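Sensor protein (Rhodopseudomonas palustris, PDB 2OOL) binds a biliverdin chromophore in the chromophore-binding domain of this bacteriophytochrome photoreceptor, and probably relays the light signal to its own C-terminal histidine kinase. Local coordinates at residues Val48-Val58 and Pro70-Tyr81; Glu115-His123 and Leu131-Ser139. All coordinates share one frame; numbering follows the deposited sequence.

Contact 1. Residues Val48-Val58 and Pro70-Tyr81; sequences VSETDLRIASV and PASLLNVPIAHY
With CG beside its backbone N (chi1 -71°) and the chain extended from there to NE, Arg54 runs across Asn75 and brings its guanidinium to that residue's backbone carbonyl. NH1 donates to Asn75 O at 2.8 Å, nearly along the C=O axis, the oxygen standing 15° out of the guanidinium plane. Pro77 CG rests over one face of the guanidinium, toward its rim. The stem of the arginine is used too: CD passes 3.5 Å from Asn75 ND2, with the amide and guanidinium planes 54° apart. Asp52 OD2 lies at the guanidinium edge and makes a long salt bridge, 3.7 Å from Arg54 NE.

Next to this polar group the main chains meet in a single bridge, Arg54 with Pro77. Ile55 N donates to Val76 O at 2.9 Å, and Ile55 O receives Asn75 N at 2.8 Å. A further bond, Ile78 N to Leu53 O at 3.1 Å, fixes the start of the 3-10 segment 78-80. Asn75 suits the third position of the type II turn Leu73-Val76, since asparagine tolerates the positive phi needed there.

Ile55 also has its longer branch, CG1, beside the backbone N; this carries CD1 to within 4.1 Å of Tyr81 CE1. The Ile55 side chain crosses that of Ile78 at about a right angle, CG1 against CB. Its branching lets this one residue meet Leu73, Ile78 and Tyr81, and Ile78 is further covered by Phe46 of strand 44-48 and Leu90 of helix 84-94.

The chemistry implies a division of labour: backbone bonds set how the loop lies against the start of strand 55-59 in the PAS domain, apolar side chains pack on the buried side, and the arginine charge is probably shared between a carboxylate and a carbonyl.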
loop_
_atom_site.group_PDB
_atom_site.type_symbol
_atom_site.label_atom_id
_atom_site.label_comp_id
_atom_site.label_asym_id
_atom_site.label_seq_id
_atom_site.Cartn_x
_atom_site.Cartn_y
_atom_site.Cartn_z
ATOM N N VAL A 48 -14.841 -26.857 6.504
ATOM C CA VAL A 48 -14.778 -27.250 7.899
ATOM C C VAL A 48 -15.978 -26.713 8.695
ATOM O O VAL A 48 -16.517 -25.643 8.408
ATOM C CB VAL A 48 -13.483 -26.749 8.580
ATOM C CG1 VAL A 48 -12.231 -27.304 7.872
ATOM C CG2 VAL A 48 -13.451 -25.250 8.572
ATOM N N SER A 49 -16.367 -27.440 9.726
ATOM C CA SER A 49 -17.478 -27.022 10.555
ATOM C C SER A 49 -17.023 -25.938 11.525
ATOM O O SER A 49 -15.869 -25.893 11.923
ATOM C CB SER A 49 -18.020 -28.208 11.328
ATOM O OG SER A 49 -17.080 -28.570 12.297
ATOM N N GLU A 50 -17.949 -25.070 11.915
ATOM C CA GLU A 50 -17.595 -23.865 12.673
ATOM C C GLU A 50 -17.432 -24.199 14.142
ATOM O O GLU A 50 -16.900 -23.397 14.908
ATOM C CB GLU A 50 -18.691 -22.804 12.516
ATOM C CG GLU A 50 -18.183 -21.424 12.053
ATOM C CD GLU A 50 -19.325 -20.622 11.480
ATOM O OE1 GLU A 50 -19.202 -20.036 10.376
ATOM O OE2 GLU A 50 -20.385 -20.618 12.135
ATOM N N THR A 51 -17.897 -25.382 14.528
ATOM C CA THR A 51 -17.843 -25.831 15.903
ATOM C C THR A 51 -16.399 -26.209 16.292
ATOM O O THR A 51 -15.603 -25.350 16.736
ATOM C CB THR A 51 -18.853 -27.001 16.090
ATOM O OG1 THR A 51 -18.718 -27.577 17.394
ATOM C CG2 THR A 51 -18.692 -28.103 14.992
ATOM N N ASP A 52 -16.061 -27.474 16.057
ATOM C CA ASP A 52 -14.751 -28.050 16.352
ATOM C C ASP A 52 -13.919 -28.203 15.067
ATOM O O ASP A 52 -12.891 -28.892 15.043
ATOM C CB ASP A 52 -14.955 -29.411 17.026
ATOM C CG ASP A 52 -16.240 -30.095 16.555
ATOM O OD1 ASP A 52 -16.583 -29.878 15.347
ATOM O OD2 ASP A 52 -16.899 -30.792 17.389
ATOM N N LEU A 53 -14.363 -27.565 13.987
ATOM C CA LEU A 53 -13.547 -27.453 12.808
ATOM C C LEU A 53 -13.196 -28.806 12.155
ATOM O O LEU A 53 -12.079 -29.022 11.673
ATOM C CB LEU A 53 -12.302 -26.624 13.178
ATOM C CG LEU A 53 -12.581 -25.123 13.104
ATOM C CD1 LEU A 53 -11.364 -24.296 13.427
ATOM C CD2 LEU A 53 -13.039 -24.779 11.688
ATOM N N ARG A 54 -14.170 -29.701 12.110
ATOM C CA ARG A 54 -13.975 -31.028 11.535
ATOM C C ARG A 54 -14.116 -30.939 10.047
ATOM O O ARG A 54 -14.924 -30.203 9.583
ATOM C CB ARG A 54 -15.013 -32.001 12.075
ATOM C CG ARG A 54 -14.780 -32.346 13.525
ATOM C CD ARG A 54 -15.794 -33.325 14.126
ATOM N NE ARG A 54 -15.310 -33.595 15.478
ATOM C CZ ARG A 54 -14.479 -34.579 15.820
ATOM N NH1 ARG A 54 -14.091 -35.500 14.941
ATOM N NH2 ARG A 54 -14.068 -34.669 17.074
ATOM N N ILE A 55 -13.397 -31.753 9.305
ATOM C CA ILE A 55 -13.366 -31.594 7.841
ATOM C C ILE A 55 -14.633 -32.203 7.217
ATOM O O ILE A 55 -14.964 -33.339 7.483
ATOM C CB ILE A 55 -12.091 -32.241 7.248
ATOM C CG1 ILE A 55 -10.847 -31.452 7.657
ATOM C CG2 ILE A 55 -12.199 -32.419 5.797
ATOM C CD1 ILE A 55 -9.573 -32.269 7.548
ATOM N N ALA A 56 -15.309 -31.466 6.343
ATOM C CA ALA A 56 -16.528 -32.024 5.721
ATOM C C ALA A 56 -16.338 -32.305 4.234
ATOM O O ALA A 56 -17.016 -33.146 3.667
ATOM C CB ALA A 56 -17.769 -31.151 6.022
ATOM N N SER A 57 -15.334 -31.692 3.631
ATOM C CA SER A 57 -14.957 -32.003 2.263
ATOM C C SER A 57 -13.536 -31.501 2.013
ATOM O O SER A 57 -13.112 -30.544 2.679
ATOM C CB SER A 57 -15.909 -31.290 1.286
ATOM O OG SER A 57 -15.432 -31.349 -0.041
ATOM N N VAL A 58 -12.836 -32.135 1.054
ATOM C CA VAL A 58 -11.491 -31.707 0.645
ATOM C C VAL A 58 -11.337 -31.915 -0.820
ATOM O O VAL A 58 -11.973 -32.807 -1.393
ATOM C CB VAL A 58 -10.299 -32.520 1.313
ATOM C CG1 VAL A 58 -9.713 -31.763 2.524
ATOM C CG2 VAL A 58 -10.705 -33.922 1.650
ATOM N N PRO A 70 -8.284 -38.972 0.260
ATOM C CA PRO A 70 -9.213 -37.873 0.600
ATOM C C PRO A 70 -10.400 -38.293 1.465
ATOM O O PRO A 70 -10.682 -37.652 2.468
ATOM C CB PRO A 70 -9.682 -37.366 -0.768
ATOM C CG PRO A 70 -8.581 -37.655 -1.656
ATOM C CD PRO A 70 -7.970 -38.971 -1.174
ATOM N N ALA A 71 -11.053 -39.388 1.114
ATOM C CA ALA A 71 -12.199 -39.852 1.893
ATOM C C ALA A 71 -11.858 -40.006 3.375
ATOM O O ALA A 71 -12.713 -39.744 4.235
ATOM C CB ALA A 71 -12.749 -41.167 1.337
ATOM N N SER A 72 -10.619 -40.385 3.695
ATOM C CA SER A 72 -10.321 -40.781 5.066
ATOM C C SER A 72 -10.232 -39.594 6.013
ATOM O O SER A 72 -10.170 -39.793 7.239
ATOM C CB SER A 72 -9.033 -41.592 5.120
ATOM O OG SER A 72 -7.960 -40.827 4.632
ATOM N N LEU A 73 -10.182 -38.372 5.459
ATOM C CA LEU A 73 -10.090 -37.144 6.279
ATOM C C LEU A 73 -11.471 -36.678 6.737
ATOM O O LEU A 73 -11.608 -35.704 7.500
ATOM C CB LEU A 73 -9.400 -36.009 5.502
ATOM C CG LEU A 73 -7.924 -36.303 5.131
ATOM C CD1 LEU A 73 -7.328 -35.365 4.119
ATOM C CD2 LEU A 73 -7.037 -36.359 6.379
ATOM N N LEU A 74 -12.507 -37.355 6.274
ATOM C CA LEU A 74 -13.838 -36.825 6.522
ATOM C C LEU A 74 -14.194 -36.994 8.034
ATOM O O LEU A 74 -14.045 -38.053 8.658
ATOM C CB LEU A 74 -14.870 -37.398 5.533
ATOM C CG LEU A 74 -14.573 -37.133 4.027
ATOM C CD1 LEU A 74 -15.585 -37.824 3.061
ATOM C CD2 LEU A 74 -14.431 -35.648 3.641
ATOM N N ASN A 75 -14.569 -35.859 8.595
ATOM C CA ASN A 75 -14.874 -35.656 9.983
ATOM C C ASN A 75 -13.695 -35.587 10.944
ATOM O O ASN A 75 -13.894 -35.608 12.166
ATOM C CB ASN A 75 -15.919 -36.676 10.478
ATOM C CG ASN A 75 -16.863 -36.066 11.447
ATOM O OD1 ASN A 75 -17.379 -36.729 12.363
ATOM N ND2 ASN A 75 -17.095 -34.779 11.278
ATOM N N VAL A 76 -12.482 -35.481 10.410
ATOM C CA VAL A 76 -11.297 -35.346 11.233
ATOM C C VAL A 76 -11.070 -33.876 11.605
ATOM O O VAL A 76 -11.253 -32.994 10.787
ATOM C CB VAL A 76 -10.063 -35.929 10.512
ATOM C CG1 VAL A 76 -8.831 -35.714 11.339
ATOM C CG2 VAL A 76 -10.286 -37.427 10.261
ATOM N N PRO A 77 -10.708 -33.598 12.856
ATOM C CA PRO A 77 -10.390 -32.220 13.150
ATOM C C PRO A 77 -9.206 -31.668 12.291
ATOM O O PRO A 77 -8.156 -32.310 12.136
ATOM C CB PRO A 77 -10.056 -32.235 14.628
ATOM C CG PRO A 77 -10.631 -33.460 15.155
ATOM C CD PRO A 77 -10.634 -34.454 14.041
ATOM N N ILE A 78 -9.382 -30.499 11.715
ATOM C CA ILE A 78 -8.354 -30.005 10.792
ATOM C C ILE A 78 -7.053 -29.735 11.588
ATOM O O ILE A 78 -5.952 -29.869 11.052
ATOM C CB ILE A 78 -8.820 -28.785 9.995
ATOM C CG1 ILE A 78 -7.865 -28.539 8.791
ATOM C CG2 ILE A 78 -8.948 -27.568 10.894
ATOM C CD1 ILE A 78 -8.259 -27.429 7.914
ATOM N N ALA A 79 -7.212 -29.426 12.877
ATOM C CA ALA A 79 -6.108 -29.096 13.781
ATOM C C ALA A 79 -5.101 -30.214 13.895
ATOM O O ALA A 79 -3.988 -29.989 14.340
ATOM C CB ALA A 79 -6.637 -28.733 15.158
ATOM N N HIS A 80 -5.493 -31.431 13.536
ATOM C CA HIS A 80 -4.544 -32.523 13.506
ATOM C C HIS A 80 -3.445 -32.350 12.466
ATOM O O HIS A 80 -2.362 -32.898 12.649
ATOM C CB HIS A 80 -5.230 -33.871 13.332
ATOM C CG HIS A 80 -5.965 -34.312 14.549
ATOM N ND1 HIS A 80 -6.982 -35.234 14.504
ATOM C CD2 HIS A 80 -5.854 -33.936 15.843
ATOM C CE1 HIS A 80 -7.451 -35.434 15.721
ATOM N NE2 HIS A 80 -6.795 -34.648 16.552
ATOM N N TYR A 81 -3.690 -31.569 11.423
ATOM C CA TYR A 81 -2.691 -31.365 10.377
ATOM C C TYR A 81 -2.114 -29.945 10.356
ATOM O O TYR A 81 -1.466 -29.572 9.391
ATOM C CB TYR A 81 -3.309 -31.635 9.031
ATOM C CG TYR A 81 -4.090 -32.892 8.983
ATOM C CD1 TYR A 81 -5.469 -32.858 9.123
ATOM C CD2 TYR A 81 -3.460 -34.119 8.797
ATOM C CE1 TYR A 81 -6.213 -34.014 9.102
ATOM C CE2 TYR A 81 -4.196 -35.298 8.770
ATOM C CZ TYR A 81 -5.579 -35.223 8.924
ATOM O OH TYR A 81 -6.380 -36.351 8.903
HETATM O O HOH W 1 -9.704 -28.981 14.287
#

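Contact 2. Residues Glu115-His123 and Leu131-Ser139; sequences ERAFNGILH and LELEPRDES
Phe118 touches Leu133 and Glu134 across the hairpin from CB out to the ring. Its CB lies 3.6 Å from Glu134 O, and CG follows, 3.9 Å from Leu133 CB. At CD1 the ring edge meets Glu134 O near the ring plane. CD2 and CE2 meet Leu133 CD1, which makes a CH-pi contact 4.2 Å from the ring centroid and 21° off its normal. Because CG stands beside the backbone N (chi1 -64°), one face of the ring is turned to this leucine, whose CD1 lies over it; the ring also packs on Val109.

In the antiparallel backbone pairing, Asn119 and Glu134 form one hydrogen-bonded pair, with Asn119 N to Glu134 O at 2.8 Å. Ile121 and Glu132 form the next, Ile121 N to Glu132 O at 2.7 Å. Between them Gly120 faces Leu133 in a non-hydrogen-bonded pair; lacking a side chain, it lets Leu131 CD1 come to 4.1 Å from its CA. Leu122 CD1 meets the same methyl, Leu131 CD1, at 3.8 Å. Past Glu134, the aliphatic stem of Arg136 lies along the neighbouring strand, its CG 3.6 Å from Phe118 C.

One bound water joins Ile121 O, His123 ND1 and Glu132 OE1. The glutamate's carboxylate is also held by the backbone NH groups of Val261 and Leu262 and the hydroxyl of Ser260, which would probably stabilise a negative charge there.

The contact is a beta hairpin within the antiparallel sheet of the PAS domain. Leu122 turns to Leu90, Ala93 and Leu94 of helix 84-94. From the opposite face Ile121 packs on Tyr308 and Glu134 makes a salt bridge to Arg311, both of helix 308-332. The sheet continues beyond strand 114-125 through strand 105-111, and beyond strand 128-134 through strand 44-48, where Leu131 pairs with Phe46.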
loop_
_atom_site.group_PDB
_atom_site.type_symbol
_atom_site.label_atom_id
_atom_site.label_comp_id
_atom_site.label_asym_id
_atom_site.label_seq_id
_atom_site.Cartn_x
_atom_site.Cartn_y
_atom_site.Cartn_z
ATOM N N GLU A 115 7.010 -29.627 7.310
ATOM C CA GLU A 115 6.049 -28.551 7.559
ATOM C C GLU A 115 6.047 -27.555 6.408
ATOM O O GLU A 115 7.079 -27.001 6.045
ATOM C CB GLU A 115 6.422 -27.875 8.882
ATOM C CG GLU A 115 5.601 -26.699 9.307
ATOM C CD GLU A 115 6.069 -26.119 10.643
ATOM O OE1 GLU A 115 6.634 -26.878 11.450
ATOM O OE2 GLU A 115 5.894 -24.901 10.901
ATOM N N ARG A 116 4.861 -27.331 5.847
ATOM C CA ARG A 116 4.608 -26.457 4.713
ATOM C C ARG A 116 3.784 -25.258 5.090
ATOM O O ARG A 116 2.708 -25.397 5.688
ATOM C CB ARG A 116 3.804 -27.189 3.650
ATOM C CG ARG A 116 4.533 -28.347 2.995
ATOM C CD ARG A 116 5.235 -27.867 1.737
ATOM N NE ARG A 116 4.314 -27.299 0.751
ATOM C CZ ARG A 116 3.599 -28.010 -0.119
ATOM N NH1 ARG A 116 3.681 -29.344 -0.151
ATOM N NH2 ARG A 116 2.804 -27.370 -0.986
ATOM N N ALA A 117 4.224 -24.087 4.604
ATOM C CA ALA A 117 3.632 -22.793 4.908
ATOM C C ALA A 117 2.764 -22.262 3.723
ATOM O O ALA A 117 3.167 -22.291 2.544
ATOM C CB ALA A 117 4.775 -21.733 5.264
ATOM N N PHE A 118 1.602 -21.741 4.088
ATOM C CA PHE A 118 0.549 -21.316 3.180
ATOM C C PHE A 118 -0.108 -20.029 3.633
ATOM O O PHE A 118 -0.021 -19.629 4.767
ATOM C CB PHE A 118 -0.575 -22.337 3.117
ATOM C CG PHE A 118 -0.183 -23.673 2.555
ATOM C CD1 PHE A 118 -0.128 -23.879 1.178
ATOM C CD2 PHE A 118 0.077 -24.743 3.400
ATOM C CE1 PHE A 118 0.257 -25.096 0.652
ATOM C CE2 PHE A 118 0.426 -25.969 2.897
ATOM C CZ PHE A 118 0.523 -26.165 1.529
ATOM N N ASN A 119 -0.777 -19.383 2.673
ATOM C CA ASN A 119 -1.702 -18.298 2.916
ATOM C C ASN A 119 -3.038 -18.980 3.040
ATOM O O ASN A 119 -3.514 -19.608 2.080
ATOM C CB ASN A 119 -1.798 -17.319 1.711
ATOM C CG ASN A 119 -0.928 -16.115 1.837
ATOM O OD1 ASN A 119 -0.869 -15.300 0.886
ATOM N ND2 ASN A 119 -0.293 -15.933 2.976
ATOM N N GLY A 120 -3.672 -18.805 4.192
ATOM C CA GLY A 120 -5.005 -19.350 4.423
ATOM C C GLY A 120 -6.090 -18.318 4.137
ATOM O O GLY A 120 -6.085 -17.193 4.699
ATOM N N ILE A 121 -7.028 -18.699 3.263
ATOM C CA ILE A 121 -8.072 -17.789 2.791
ATOM C C ILE A 121 -9.397 -18.412 3.227
ATOM O O ILE A 121 -9.793 -19.443 2.728
ATOM C CB ILE A 121 -8.080 -17.629 1.241
ATOM C CG1 ILE A 121 -6.667 -17.446 0.686
ATOM C CG2 ILE A 121 -9.079 -16.504 0.793
ATOM C CD1 ILE A 121 -6.115 -16.137 0.915
ATOM N N LEU A 122 -10.042 -17.746 4.156
ATOM C CA LEU A 122 -11.196 -18.210 4.872
ATOM C C LEU A 122 -12.456 -17.457 4.412
ATOM O O LEU A 122 -12.420 -16.222 4.196
ATOM C CB LEU A 122 -10.938 -17.857 6.331
ATOM C CG LEU A 122 -11.375 -18.708 7.483
ATOM C CD1 LEU A 122 -11.329 -20.221 7.206
ATOM C CD2 LEU A 122 -10.418 -18.262 8.634
ATOM N N HIS A 123 -13.557 -18.174 4.244
ATOM C CA HIS A 123 -14.842 -17.527 4.043
ATOM C C HIS A 123 -16.051 -18.373 4.443
ATOM O O HIS A 123 -15.976 -19.595 4.534
ATOM C CB HIS A 123 -14.978 -16.960 2.619
ATOM C CG HIS A 123 -15.496 -17.930 1.616
ATOM N ND1 HIS A 123 -14.662 -18.638 0.776
ATOM C CD2 HIS A 123 -16.768 -18.231 1.239
ATOM C CE1 HIS A 123 -15.401 -19.362 -0.057
ATOM N NE2 HIS A 123 -16.685 -19.138 0.208
ATOM N N LEU A 131 -12.028 -23.119 3.770
ATOM C CA LEU A 131 -10.648 -22.665 3.929
ATOM C C LEU A 131 -9.860 -23.025 2.682
ATOM O O LEU A 131 -9.900 -24.159 2.230
ATOM C CB LEU A 131 -10.021 -23.308 5.153
ATOM C CG LEU A 131 -8.492 -23.084 5.351
ATOM C CD1 LEU A 131 -8.165 -21.615 5.657
ATOM C CD2 LEU A 131 -7.946 -23.960 6.424
ATOM N N GLU A 132 -9.129 -22.080 2.132
ATOM C CA GLU A 132 -8.330 -22.375 0.978
ATOM C C GLU A 132 -6.870 -22.019 1.270
ATOM O O GLU A 132 -6.611 -21.015 1.893
ATOM C CB GLU A 132 -8.864 -21.588 -0.214
ATOM C CG GLU A 132 -10.256 -22.032 -0.673
ATOM C CD GLU A 132 -10.808 -21.170 -1.787
ATOM O OE1 GLU A 132 -11.250 -20.050 -1.490
ATOM O OE2 GLU A 132 -10.805 -21.618 -2.949
ATOM N N LEU A 133 -5.951 -22.867 0.819
ATOM C CA LEU A 133 -4.522 -22.740 1.093
ATOM C C LEU A 133 -3.821 -22.402 -0.178
ATOM O O LEU A 133 -3.850 -23.193 -1.121
ATOM C CB LEU A 133 -3.980 -24.083 1.625
ATOM C CG LEU A 133 -4.499 -24.596 2.949
ATOM C CD1 LEU A 133 -3.666 -25.790 3.395
ATOM C CD2 LEU A 133 -4.516 -23.500 3.973
ATOM N N GLU A 134 -3.255 -21.206 -0.250
ATOM C CA GLU A 134 -2.527 -20.705 -1.437
ATOM C C GLU A 134 -1.055 -20.576 -1.088
ATOM O O GLU A 134 -0.735 -20.438 0.059
ATOM C CB GLU A 134 -2.999 -19.276 -1.823
ATOM C CG GLU A 134 -4.284 -19.192 -2.627
ATOM C CD GLU A 134 -4.574 -17.797 -3.213
ATOM O OE1 GLU A 134 -3.829 -16.807 -2.903
ATOM O OE2 GLU A 134 -5.604 -17.694 -3.931
ATOM N N PRO A 135 -0.174 -20.472 -2.103
ATOM C CA PRO A 135 1.203 -20.104 -1.816
ATOM C C PRO A 135 1.306 -18.704 -1.224
ATOM O O PRO A 135 0.475 -17.835 -1.505
ATOM C CB PRO A 135 1.895 -20.143 -3.184
ATOM C CG PRO A 135 0.939 -20.790 -4.124
ATOM C CD PRO A 135 -0.430 -20.642 -3.541
ATOM N N ARG A 136 2.322 -18.480 -0.418
ATOM C CA ARG A 136 2.476 -17.212 0.256
ATOM C C ARG A 136 3.076 -16.112 -0.623
ATOM O O ARG A 136 3.716 -16.381 -1.633
ATOM C CB ARG A 136 3.375 -17.379 1.485
ATOM C CG ARG A 136 2.875 -18.415 2.478
ATOM C CD ARG A 136 3.463 -18.226 3.866
ATOM N NE ARG A 136 3.176 -16.893 4.381
ATOM C CZ ARG A 136 3.663 -16.398 5.522
ATOM N NH1 ARG A 136 4.438 -17.147 6.329
ATOM N NH2 ARG A 136 3.343 -15.158 5.896
ATOM N N ASP A 137 2.900 -14.882 -0.172
ATOM C CA ASP A 137 3.511 -13.750 -0.804
ATOM C C ASP A 137 5.031 -13.841 -0.685
ATOM O O ASP A 137 5.560 -14.114 0.401
ATOM C CB ASP A 137 3.016 -12.454 -0.170
ATOM C CG ASP A 137 3.521 -11.227 -0.905
ATOM O OD1 ASP A 137 2.938 -10.853 -1.951
ATOM O OD2 ASP A 137 4.509 -10.643 -0.426
ATOM N N GLU A 138 5.719 -13.614 -1.802
ATOM C CA GLU A 138 7.193 -13.798 -1.872
ATOM C C GLU A 138 8.036 -12.536 -2.070
ATOM O O GLU A 138 9.187 -12.648 -2.482
ATOM C CB GLU A 138 7.542 -14.765 -3.030
ATOM C CG GLU A 138 7.711 -16.250 -2.648
ATOM C CD GLU A 138 8.061 -17.123 -3.881
ATOM O OE1 GLU A 138 9.271 -17.183 -4.258
ATOM O OE2 GLU A 138 7.118 -17.737 -4.465
ATOM N N SER A 139 7.547 -11.336 -1.799
ATOM C CA SER A 139 8.377 -10.171 -2.246
ATOM C C SER A 139 9.543 -9.792 -1.324
ATOM O O SER A 139 9.431 -9.707 -0.101
ATOM C CB SER A 139 7.543 -8.925 -2.588
ATOM O OG SER A 139 8.398 -7.880 -3.079
HETATM O O HOH W 2 4.002 -20.704 0.512
HETATM O O HOH W 3 -11.871 -19.126 0.976
#

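Following the chain from the N terminus, strand 44-48 leads into 48-58, and contact 1 closes the loop that passes through helix 62-66 and returns as 70-81. The chain then makes helix 84-94 and strand 105-111 before contact 2 closes the hairpin of 115-123 and 131-139. The two closures follow in series, neither nested nor crossed. They meet in space through Ile78 CD1 and Leu131 CD2, 3.8 Å apart, and helix 84-94 packs on both. Strand 44-48, alongside strand 128-134, joins them within one sheet of the PAS domain, whose other face, at contact 2, meets helix 308-332.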